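Local coordinates for protein 4'-phospho-dehydrooxetanocin synthase (Bacillus megaterium, PDB 5UL3) that catalyses the radical, S-adenosylmethionine-dependent oxidative ring contraction of dAMP to an oxetane aldehyde in oxetanocin A biosynthesis, using cobalamin and a [4Fe-4S] cluster, at residues P118-V123 / Q151-E156; T165-I170 / L197-S202; S176-I181 / L209-T214. One frame throughout, in Å; residues are numbered along the deposited sequence. Where two conformers were deposited one is given.

Contact 1 of 3, residues P118-V123 / Q151-E156; sequences PTVTLV and QLAKVE
Val120 and Val155 pair in parallel at the heart of this two-strand contact, and the face that carries them is the tightly packed one. The chi1 of Val120 (177°) leaves CG2 beside the backbone N, where it meets the methyl of Ala153 at 3.7 Å from Val120 CG2 to Ala153 CB. Further along the same face Leu122 CD1 reaches Val155 CG1 at 4.0 Å. At the strand entrance, Pro118 CD rests 3.4 Å from Leu152 O. Backbone bonds alternate between the strands: Val120 N gives to Lys154 O (2.8 Å) and Glu156 N to Val120 O (2.8 Å), both close to straight, whereas the first bond, Lys154 N to Pro118 O, is more bent (144° at the hydrogen).

The threonine face is more open, above all at Thr119 and Lys154, which are partly exposed to solvent; the lysine chain runs away from its neighbour after CB. Thr121 is the buried part of this face, under helix 166-176. It lies side by side with Glu156, Thr121 OG1 being 3.8 Å from Glu156 CB; that hydroxyl has no hydrogen-bond partner in the model. The Glu156 chain bends at chi2 and its carboxylate turns to Asn172 rather than to the threonine.

These are the first strand of the cobalamin-binding Rossmann fold and the edge strand beside it, joined by helix 138-149 in a beta-alpha-beta unit. Helices 138-149 and 242-252 cover the valine face, and strand 180-184 flanks 119-124 on its other side.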
loop_
_atom_site.group_PDB
_atom_site.type_symbol
_atom_site.label_atom_id
_atom_site.label_comp_id
_atom_site.label_asym_id
_atom_site.label_seq_id
_atom_site.Cartn_x
_atom_site.Cartn_y
_atom_site.Cartn_z
ATOM N N PRO A 118 12.145 8.380 26.929
ATOM C CA PRO A 118 10.895 9.105 26.697
ATOM C C PRO A 118 9.853 8.165 26.121
ATOM O O PRO A 118 10.155 7.060 25.664
ATOM C CB PRO A 118 11.280 10.193 25.690
ATOM C CG PRO A 118 12.435 9.612 24.955
ATOM C CD PRO A 118 13.182 8.721 25.935
ATOM N N THR A 119 8.608 8.606 26.184
ATOM C CA THR A 119 7.490 7.851 25.642
ATOM C C THR A 119 7.005 8.532 24.370
ATOM O O THR A 119 6.840 9.756 24.336
ATOM C CB THR A 119 6.353 7.735 26.656
ATOM O OG1 THR A 119 6.779 6.879 27.720
ATOM C CG2 THR A 119 5.102 7.134 26.000
ATOM N N VAL A 120 6.794 7.728 23.329
ATOM C CA VAL A 120 6.291 8.187 22.042
ATOM C C VAL A 120 5.019 7.412 21.752
ATOM O O VAL A 120 5.037 6.179 21.758
ATOM C CB VAL A 120 7.326 7.945 20.925
ATOM C CG1 VAL A 120 6.764 8.349 19.577
ATOM C CG2 VAL A 120 8.640 8.687 21.233
ATOM N N THR A 121 3.921 8.121 21.492
ATOM C CA THR A 121 2.680 7.484 21.050
ATOM C C THR A 121 2.459 7.824 19.580
ATOM O O THR A 121 2.498 8.998 19.200
ATOM C CB THR A 121 1.476 7.933 21.888
ATOM O OG1 THR A 121 1.672 7.519 23.241
ATOM C CG2 THR A 121 0.194 7.250 21.392
ATOM N N LEU A 122 2.283 6.787 18.760
ATOM C CA LEU A 122 2.049 6.924 17.326
ATOM C C LEU A 122 0.651 6.412 17.041
ATOM O O LEU A 122 0.309 5.302 17.461
ATOM C CB LEU A 122 3.059 6.118 16.516
ATOM C CG LEU A 122 4.513 6.523 16.747
ATOM C CD1 LEU A 122 5.443 5.567 16.025
ATOM C CD2 LEU A 122 4.741 7.972 16.288
ATOM N N VAL A 123 -0.129 7.202 16.311
ATOM C CA VAL A 123 -1.541 6.926 16.052
ATOM C C VAL A 123 -1.748 6.817 14.545
ATOM O O VAL A 123 -1.480 7.778 13.809
ATOM C CB VAL A 123 -2.437 8.030 16.633
ATOM C CG1 VAL A 123 -3.924 7.644 16.491
ATOM C CG2 VAL A 123 -2.080 8.299 18.097
ATOM N N GLN A 151 16.640 1.404 20.939
ATOM C CA GLN A 151 16.354 1.635 22.350
ATOM C C GLN A 151 16.327 3.123 22.665
ATOM O O GLN A 151 16.924 3.597 23.632
ATOM C CB GLN A 151 17.338 0.869 23.243
ATOM C CG GLN A 151 17.446 -0.607 22.841
ATOM C CD GLN A 151 18.061 -1.505 23.914
ATOM O OE1 GLN A 151 18.187 -1.113 25.071
ATOM N NE2 GLN A 151 18.466 -2.705 23.519
ATOM N N LEU A 152 15.599 3.871 21.830
ATOM C CA LEU A 152 15.496 5.316 21.965
ATOM C C LEU A 152 14.263 5.765 22.740
ATOM O O LEU A 152 14.274 6.865 23.301
ATOM C CB LEU A 152 15.491 5.977 20.576
ATOM C CG LEU A 152 16.799 5.862 19.779
ATOM C CD1 LEU A 152 16.585 6.360 18.356
ATOM C CD2 LEU A 152 17.944 6.623 20.441
ATOM N N ALA A 153 13.213 4.951 22.793
ATOM C CA ALA A 153 11.960 5.383 23.401
ATOM C C ALA A 153 11.118 4.159 23.702
ATOM O O ALA A 153 11.271 3.108 23.081
ATOM C CB ALA A 153 11.164 6.329 22.489
ATOM N N LYS A 154 10.236 4.315 24.682
ATOM C CA LYS A 154 9.080 3.443 24.812
ATOM C C LYS A 154 8.021 3.929 23.831
ATOM O O LYS A 154 7.691 5.113 23.815
ATOM C CB LYS A 154 8.557 3.476 26.243
ATOM C CG LYS A 154 9.583 2.903 27.241
ATOM C CD LYS A 154 8.916 2.546 28.563
ATOM C CE LYS A 154 9.767 2.984 29.745
ATOM N NZ LYS A 154 9.027 2.871 31.040
ATOM N N VAL A 155 7.521 3.033 22.989
ATOM C CA VAL A 155 6.596 3.409 21.929
ATOM C C VAL A 155 5.255 2.752 22.216
ATOM O O VAL A 155 5.197 1.555 22.507
ATOM C CB VAL A 155 7.113 3.005 20.534
ATOM C CG1 VAL A 155 6.155 3.499 19.429
ATOM C CG2 VAL A 155 8.523 3.558 20.296
ATOM N N GLU A 156 4.190 3.537 22.125
ATOM C CA GLU A 156 2.821 3.034 22.210
ATOM C C GLU A 156 2.167 3.224 20.850
ATOM O O GLU A 156 2.292 4.293 20.250
ATOM C CB GLU A 156 2.033 3.766 23.299
ATOM C CG GLU A 156 0.510 3.645 23.169
ATOM C CD GLU A 156 -0.136 2.911 24.336
ATOM O OE1 GLU A 156 0.596 2.545 25.282
ATOM O OE2 GLU A 156 -1.375 2.701 24.305
#

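Contact 2 of 3, residues T165-I170 / L197-S202; sequences TINQII and LDLIYS
In the Rossmann fold that houses cobalamin, helices 166-176 and 190-205 lie next to each other against the parallel sheet, and Ile166 and Ile170 of the first meet Leu199 and Ile200 of the second along their shared seam. The short segments run in roughly the same direction, crossing at -30° with their axes 10.5 Å apart. The contact between them is almost entirely apolar, with no hydrogen bond from one helix to the other; Asn167 adds no more than a marginal touch on Leu199.

Leu199 is the side chain that fills the seam. Its CD1 comes to 3.5 Å from Ile166 CG2, a close methyl-to-methyl approach, and the same methyl lies 4.0 Å from Ile170 CG1. The two isoleucines stand one helical turn apart and thus offer Leu199 a place between them, each crossing it at about a right angle. Ile170 is bent at its second torsion (chi2 -62°) where Ile166 is extended; the bend lays the terminal methyl against the base of the leucine, with Ile170 CD1 3.6 Å from Leu199 CB. This Ile170 methyl also reaches Ile200 CG1, at 4.1 Å, on the side nearer the sheet.

Burial follows this order. Ile170 and Ile200 are buried, Ile200 continuing onto Ile181 and Ile213 of the strands beneath, while Leu199 and Ile166 keep some exposure. Ile166 also packs on Leu192, Glu195 and Ile196, further back along the second helix.

The first helix begins here with a capping box. Thr165 OG1 at the N-cap accepts from Gln168 N at 3.1 Å, and Gln168 OE1 receives Thr165 N in return at 3.0 Å, in its carbonyl plane and on a lone pair.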
loop_
_atom_site.group_PDB
_atom_site.type_symbol
_atom_site.label_atom_id
_atom_site.label_comp_id
_atom_site.label_asym_id
_atom_site.label_seq_id
_atom_site.Cartn_x
_atom_site.Cartn_y
_atom_site.Cartn_z
ATOM N N THR A 165 -11.746 4.734 18.760
ATOM C CA THR A 165 -12.400 6.000 18.456
ATOM C C THR A 165 -11.541 7.192 18.866
ATOM O O THR A 165 -10.595 7.069 19.645
ATOM C CB THR A 165 -13.748 6.099 19.174
ATOM O OG1 THR A 165 -13.518 6.098 20.588
ATOM C CG2 THR A 165 -14.648 4.924 18.801
ATOM N N ILE A 166 -11.930 8.370 18.360
ATOM C CA ILE A 166 -11.273 9.623 18.735
ATOM C C ILE A 166 -11.237 9.787 20.253
ATOM O O ILE A 166 -10.202 10.123 20.832
ATOM C CB ILE A 166 -11.966 10.820 18.060
ATOM C CG1 ILE A 166 -11.727 10.825 16.547
ATOM C CG2 ILE A 166 -11.461 12.120 18.651
ATOM C CD1 ILE A 166 -12.567 11.871 15.803
ATOM N N ASN A 167 -12.366 9.550 20.926
ATOM C CA ASN A 167 -12.367 9.726 22.376
ATOM C C ASN A 167 -11.533 8.657 23.079
ATOM O O ASN A 167 -10.945 8.928 24.134
ATOM C CB ASN A 167 -13.804 9.741 22.910
ATOM C CG ASN A 167 -14.557 11.014 22.535
ATOM O OD1 ASN A 167 -13.953 12.048 22.227
ATOM N ND2 ASN A 167 -15.881 10.947 22.570
ATOM N N GLN A 168 -11.449 7.448 22.514
ATOM C CA GLN A 168 -10.569 6.441 23.096
ATOM C C GLN A 168 -9.101 6.806 22.888
ATOM O O GLN A 168 -8.259 6.525 23.751
ATOM C CB GLN A 168 -10.880 5.061 22.514
ATOM C CG GLN A 168 -12.248 4.529 22.956
ATOM C CD GLN A 168 -12.618 3.202 22.308
ATOM O OE1 GLN A 168 -12.376 2.979 21.119
ATOM N NE2 GLN A 168 -13.222 2.317 23.093
ATOM N N ILE A 169 -8.771 7.419 21.751
ATOM C CA ILE A 169 -7.398 7.894 21.552
ATOM C C ILE A 169 -7.021 8.886 22.641
ATOM O O ILE A 169 -5.975 8.757 23.285
ATOM C CB ILE A 169 -7.239 8.528 20.165
ATOM C CG1 ILE A 169 -7.332 7.450 19.078
ATOM C CG2 ILE A 169 -5.917 9.328 20.108
ATOM C CD1 ILE A 169 -7.608 8.017 17.697
ATOM N N ILE A 170 -7.881 9.886 22.872
ATOM C CA ILE A 170 -7.563 10.922 23.854
ATOM C C ILE A 170 -7.429 10.314 25.244
ATOM O O ILE A 170 -6.495 10.637 25.992
ATOM C CB ILE A 170 -8.624 12.037 23.824
ATOM C CG1 ILE A 170 -8.682 12.687 22.442
ATOM C CG2 ILE A 170 -8.348 13.067 24.916
ATOM C CD1 ILE A 170 -7.379 13.358 22.021
ATOM N N LEU A 197 -6.253 16.542 16.520
ATOM C CA LEU A 197 -5.313 17.599 16.893
ATOM C C LEU A 197 -5.987 18.653 17.770
ATOM O O LEU A 197 -5.399 19.122 18.750
ATOM C CB LEU A 197 -4.723 18.244 15.632
ATOM C CG LEU A 197 -3.676 17.353 14.941
ATOM C CD1 LEU A 197 -3.304 17.877 13.537
ATOM C CD2 LEU A 197 -2.432 17.226 15.830
ATOM N N ASP A 198 -7.211 19.055 17.416
ATOM C CA ASP A 198 -7.952 20.006 18.248
ATOM C C ASP A 198 -8.011 19.541 19.701
ATOM O O ASP A 198 -7.697 20.303 20.621
ATOM C CB ASP A 198 -9.369 20.198 17.698
ATOM C CG ASP A 198 -9.418 21.086 16.460
ATOM O OD1 ASP A 198 -8.389 21.673 16.038
ATOM O OD2 ASP A 198 -10.519 21.193 15.893
ATOM N N LEU A 199 -8.375 18.268 19.918
ATOM C CA LEU A 199 -8.499 17.721 21.268
ATOM C C LEU A 199 -7.146 17.585 21.960
ATOM O O LEU A 199 -7.041 17.788 23.174
ATOM C CB LEU A 199 -9.187 16.365 21.207
ATOM C CG LEU A 199 -10.691 16.449 21.015
ATOM C CD1 LEU A 199 -11.192 15.136 20.473
ATOM C CD2 LEU A 199 -11.321 16.759 22.365
ATOM N N ILE A 200 -6.104 17.214 21.210
ATOM C CA ILE A 200 -4.769 17.132 21.796
ATOM C C ILE A 200 -4.338 18.494 22.318
ATOM O O ILE A 200 -3.852 18.617 23.447
ATOM C CB ILE A 200 -3.759 16.595 20.764
ATOM C CG1 ILE A 200 -4.009 15.111 20.510
ATOM C CG2 ILE A 200 -2.326 16.846 21.257
ATOM C CD1 ILE A 200 -3.189 14.561 19.329
ATOM N N TYR A 201 -4.477 19.535 21.487
ATOM C CA TYR A 201 -4.020 20.856 21.912
ATOM C C TYR A 201 -4.912 21.434 23.007
ATOM O O TYR A 201 -4.413 22.132 23.897
ATOM C CB TYR A 201 -3.946 21.813 20.727
ATOM C CG TYR A 201 -2.722 21.593 19.863
ATOM C CD1 TYR A 201 -1.461 21.948 20.315
ATOM C CD2 TYR A 201 -2.833 21.026 18.602
ATOM C CE1 TYR A 201 -0.339 21.747 19.537
ATOM C CE2 TYR A 201 -1.714 20.818 17.817
ATOM C CZ TYR A 201 -0.469 21.178 18.295
ATOM O OH TYR A 201 0.662 20.979 17.525
ATOM N N SER A 202 -6.221 21.155 22.977
ATOM C CA SER A 202 -7.049 21.641 24.082
ATOM C C SER A 202 -6.647 20.991 25.403
ATOM O O SER A 202 -6.710 21.645 26.450
ATOM C CB SER A 202 -8.544 21.435 23.789
ATOM O OG SER A 202 -8.900 20.072 23.644
#

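Contact 3 of 3, residues S176-I181 / L209-T214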
loop_
_atom_site.group_PDB
_atom_site.type_symbol
_atom_site.label_atom_id
_atom_site.label_comp_id
_atom_site.label_asym_id
_atom_site.label_seq_id
_atom_site.Cartn_x
_atom_site.Cartn_y
_atom_site.Cartn_z
ATOM N N SER A 176 -1.254 7.413 29.171
ATOM C CA SER A 176 0.151 7.097 28.911
ATOM C C SER A 176 1.092 8.285 29.107
ATOM O O SER A 176 2.290 8.071 29.341
ATOM C CB SER A 176 0.319 6.555 27.487
ATOM O OG SER A 176 0.025 7.549 26.525
ATOM N N GLN A 177 0.596 9.515 28.999
ATOM C CA GLN A 177 1.406 10.715 29.196
ATOM C C GLN A 177 2.652 10.733 28.303
ATOM O O GLN A 177 3.782 10.800 28.798
ATOM C CB GLN A 177 1.791 10.868 30.661
ATOM C CG GLN A 177 0.598 11.237 31.529
ATOM C CD GLN A 177 0.045 12.588 31.141
ATOM O OE1 GLN A 177 0.795 13.554 30.994
ATOM N NE2 GLN A 177 -1.264 12.665 30.953
ATOM N N PRO A 178 2.475 10.672 26.990
ATOM C CA PRO A 178 3.636 10.606 26.091
ATOM C C PRO A 178 4.394 11.924 26.054
ATOM O O PRO A 178 3.847 13.000 26.294
ATOM C CB PRO A 178 3.003 10.300 24.727
ATOM C CG PRO A 178 1.627 10.896 24.820
ATOM C CD PRO A 178 1.198 10.695 26.258
ATOM N N ASP A 179 5.683 11.825 25.717
ATOM C CA ASP A 179 6.484 13.015 25.465
ATOM C C ASP A 179 6.396 13.497 24.029
ATOM O O ASP A 179 6.594 14.688 23.770
ATOM C CB ASP A 179 7.943 12.731 25.811
ATOM C CG ASP A 179 8.094 12.242 27.223
ATOM O OD1 ASP A 179 7.553 12.918 28.120
ATOM O OD2 ASP A 179 8.661 11.157 27.433
ATOM N N ILE A 180 6.118 12.595 23.094
ATOM C CA ILE A 180 5.937 12.930 21.685
ATOM C C ILE A 180 4.686 12.212 21.216
ATOM O O ILE A 180 4.525 11.018 21.490
ATOM C CB ILE A 180 7.140 12.502 20.822
ATOM C CG1 ILE A 180 8.420 13.224 21.275
ATOM C CG2 ILE A 180 6.878 12.852 19.330
ATOM C CD1 ILE A 180 9.698 12.588 20.727
ATOM N N ILE A 181 3.801 12.925 20.518
ATOM C CA ILE A 181 2.620 12.317 19.928
ATOM C C ILE A 181 2.738 12.480 18.423
ATOM O O ILE A 181 3.007 13.585 17.941
ATOM C CB ILE A 181 1.315 12.958 20.439
ATOM C CG1 ILE A 181 1.186 12.754 21.958
ATOM C CG2 ILE A 181 0.110 12.356 19.718
ATOM C CD1 ILE A 181 0.077 13.587 22.577
ATOM N N LEU A 209 -1.815 17.159 29.178
ATOM C CA LEU A 209 -0.779 16.563 28.339
ATOM C C LEU A 209 0.337 17.579 28.169
ATOM O O LEU A 209 0.095 18.787 28.175
ATOM C CB LEU A 209 -1.291 16.189 26.925
ATOM C CG LEU A 209 -2.331 15.093 26.712
ATOM C CD1 LEU A 209 -2.838 15.103 25.263
ATOM C CD2 LEU A 209 -1.771 13.733 27.091
ATOM N N SER A 210 1.560 17.091 27.992
ATOM C CA SER A 210 2.659 17.956 27.564
ATOM C C SER A 210 3.527 17.149 26.609
ATOM O O SER A 210 4.222 16.222 27.030
ATOM C CB SER A 210 3.462 18.481 28.755
ATOM O OG SER A 210 2.641 19.300 29.580
ATOM N N SER A 211 3.470 17.494 25.327
ATOM C CA SER A 211 4.091 16.680 24.293
ATOM C C SER A 211 4.504 17.541 23.111
ATOM O O SER A 211 3.836 18.522 22.759
ATOM C CB SER A 211 3.140 15.576 23.799
ATOM O OG SER A 211 2.555 14.844 24.862
ATOM N N ILE A 212 5.623 17.148 22.503
ATOM C CA ILE A 212 5.902 17.520 21.123
ATOM C C ILE A 212 4.893 16.819 20.228
ATOM O O ILE A 212 4.699 15.601 20.335
ATOM C CB ILE A 212 7.333 17.106 20.746
ATOM C CG1 ILE A 212 8.357 17.802 21.642
ATOM C CG2 ILE A 212 7.596 17.386 19.242
ATOM C CD1 ILE A 212 9.769 17.250 21.446
ATOM N N ILE A 213 4.238 17.578 19.349
ATOM C CA ILE A 213 3.227 17.040 18.442
ATOM C C ILE A 213 3.802 17.041 17.033
ATOM O O ILE A 213 4.326 18.064 16.573
ATOM C CB ILE A 213 1.929 17.863 18.486
ATOM C CG1 ILE A 213 1.477 18.069 19.934
ATOM C CG2 ILE A 213 0.835 17.167 17.696
ATOM C CD1 ILE A 213 1.172 16.778 20.660
ATOM N N THR A 214 3.693 15.909 16.342
ATOM C CA THR A 214 4.138 15.834 14.957
ATOM C C THR A 214 3.114 15.054 14.137
ATOM O O THR A 214 2.381 14.215 14.665
ATOM C CB THR A 214 5.558 15.213 14.861
ATOM O OG1 THR A 214 5.975 15.146 13.488
ATOM C CG2 THR A 214 5.627 13.818 15.469
HETATM O O HOH W 1 1.863 14.189 28.323
#
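The Pro178 carbonyl and the Gln177 carboxamide are the flat groups that meet 209-214, just before the N-terminal ends of the two strands in the beta-alpha-beta unit of strand 180-184, helix 190-205 and strand 212-216, part of the cobalamin-binding Rossmann fold. Ser211 OG donates to Pro178 O over 2.7 Å from above the carbonyl plane, 44° out of it, and so misses the lone pairs. Ser211 OG stands beside the backbone N (chi1 -49°), which also sets it 3.6 Å from Ile181 CD1. The carboxamide of Gln177 approaches Leu209 with NE2, 4.0 Å from Leu209 CD2, and is held there by the carbonyls of Leu174 and Asp208. A water accepts from Ser210 N at 2.9 Å and lies placed to donate to Gln177 OE1 and Pro178 O, although it has more acceptors in reach than protons.

Regular parallel pairing starts beyond this patch. The bond from Ile212 N to Asp179 O is still bent and tilted from the carbonyl plane, but Ile181 N to Ile212 O is nearly straight. Asp179 directs its carboxylate to Thr119 N in the neighbouring strand. Ile180 and Ile212 lie side by side on the face covered by helix 242-252, while on the opposite face Ile213 CD1 folds back to 3.8 Å from Ile181 CB, beneath helix 190-205.

Thr214, whose side chain lines the cobalamin pocket, gives its hydroxyl to a bond with Leu235 O and turns its methyl to the adjacent strand: Thr214 CG2 is 3.6 Å from Ile181 O.

All three contacts belong to the cobalamin-binding Rossmann fold. Contacts 1 and 3 are parallel strand pairs of one sheet, stitched together where strands 119-124 and 180-184 adjoin; contact 2 joins the helices that cover one face of that sheet. Contact 1 is the more buried, and backbone bonds carry its polar chemistry. Contact 3, nearer the surface at its loop end, adds a serine hydroxyl and a water, while contact 2 relies on nearly all-aliphatic packing with no hydrogen bond between its helices. The layers meet through side chains: Leu197 and Tyr201 of contact 2 pack on Ile213 of contact 3, and Ile169 reaches Val123 of contact 1. Cobalamin lies close to Leu122 and Thr214, farther from the helix pair.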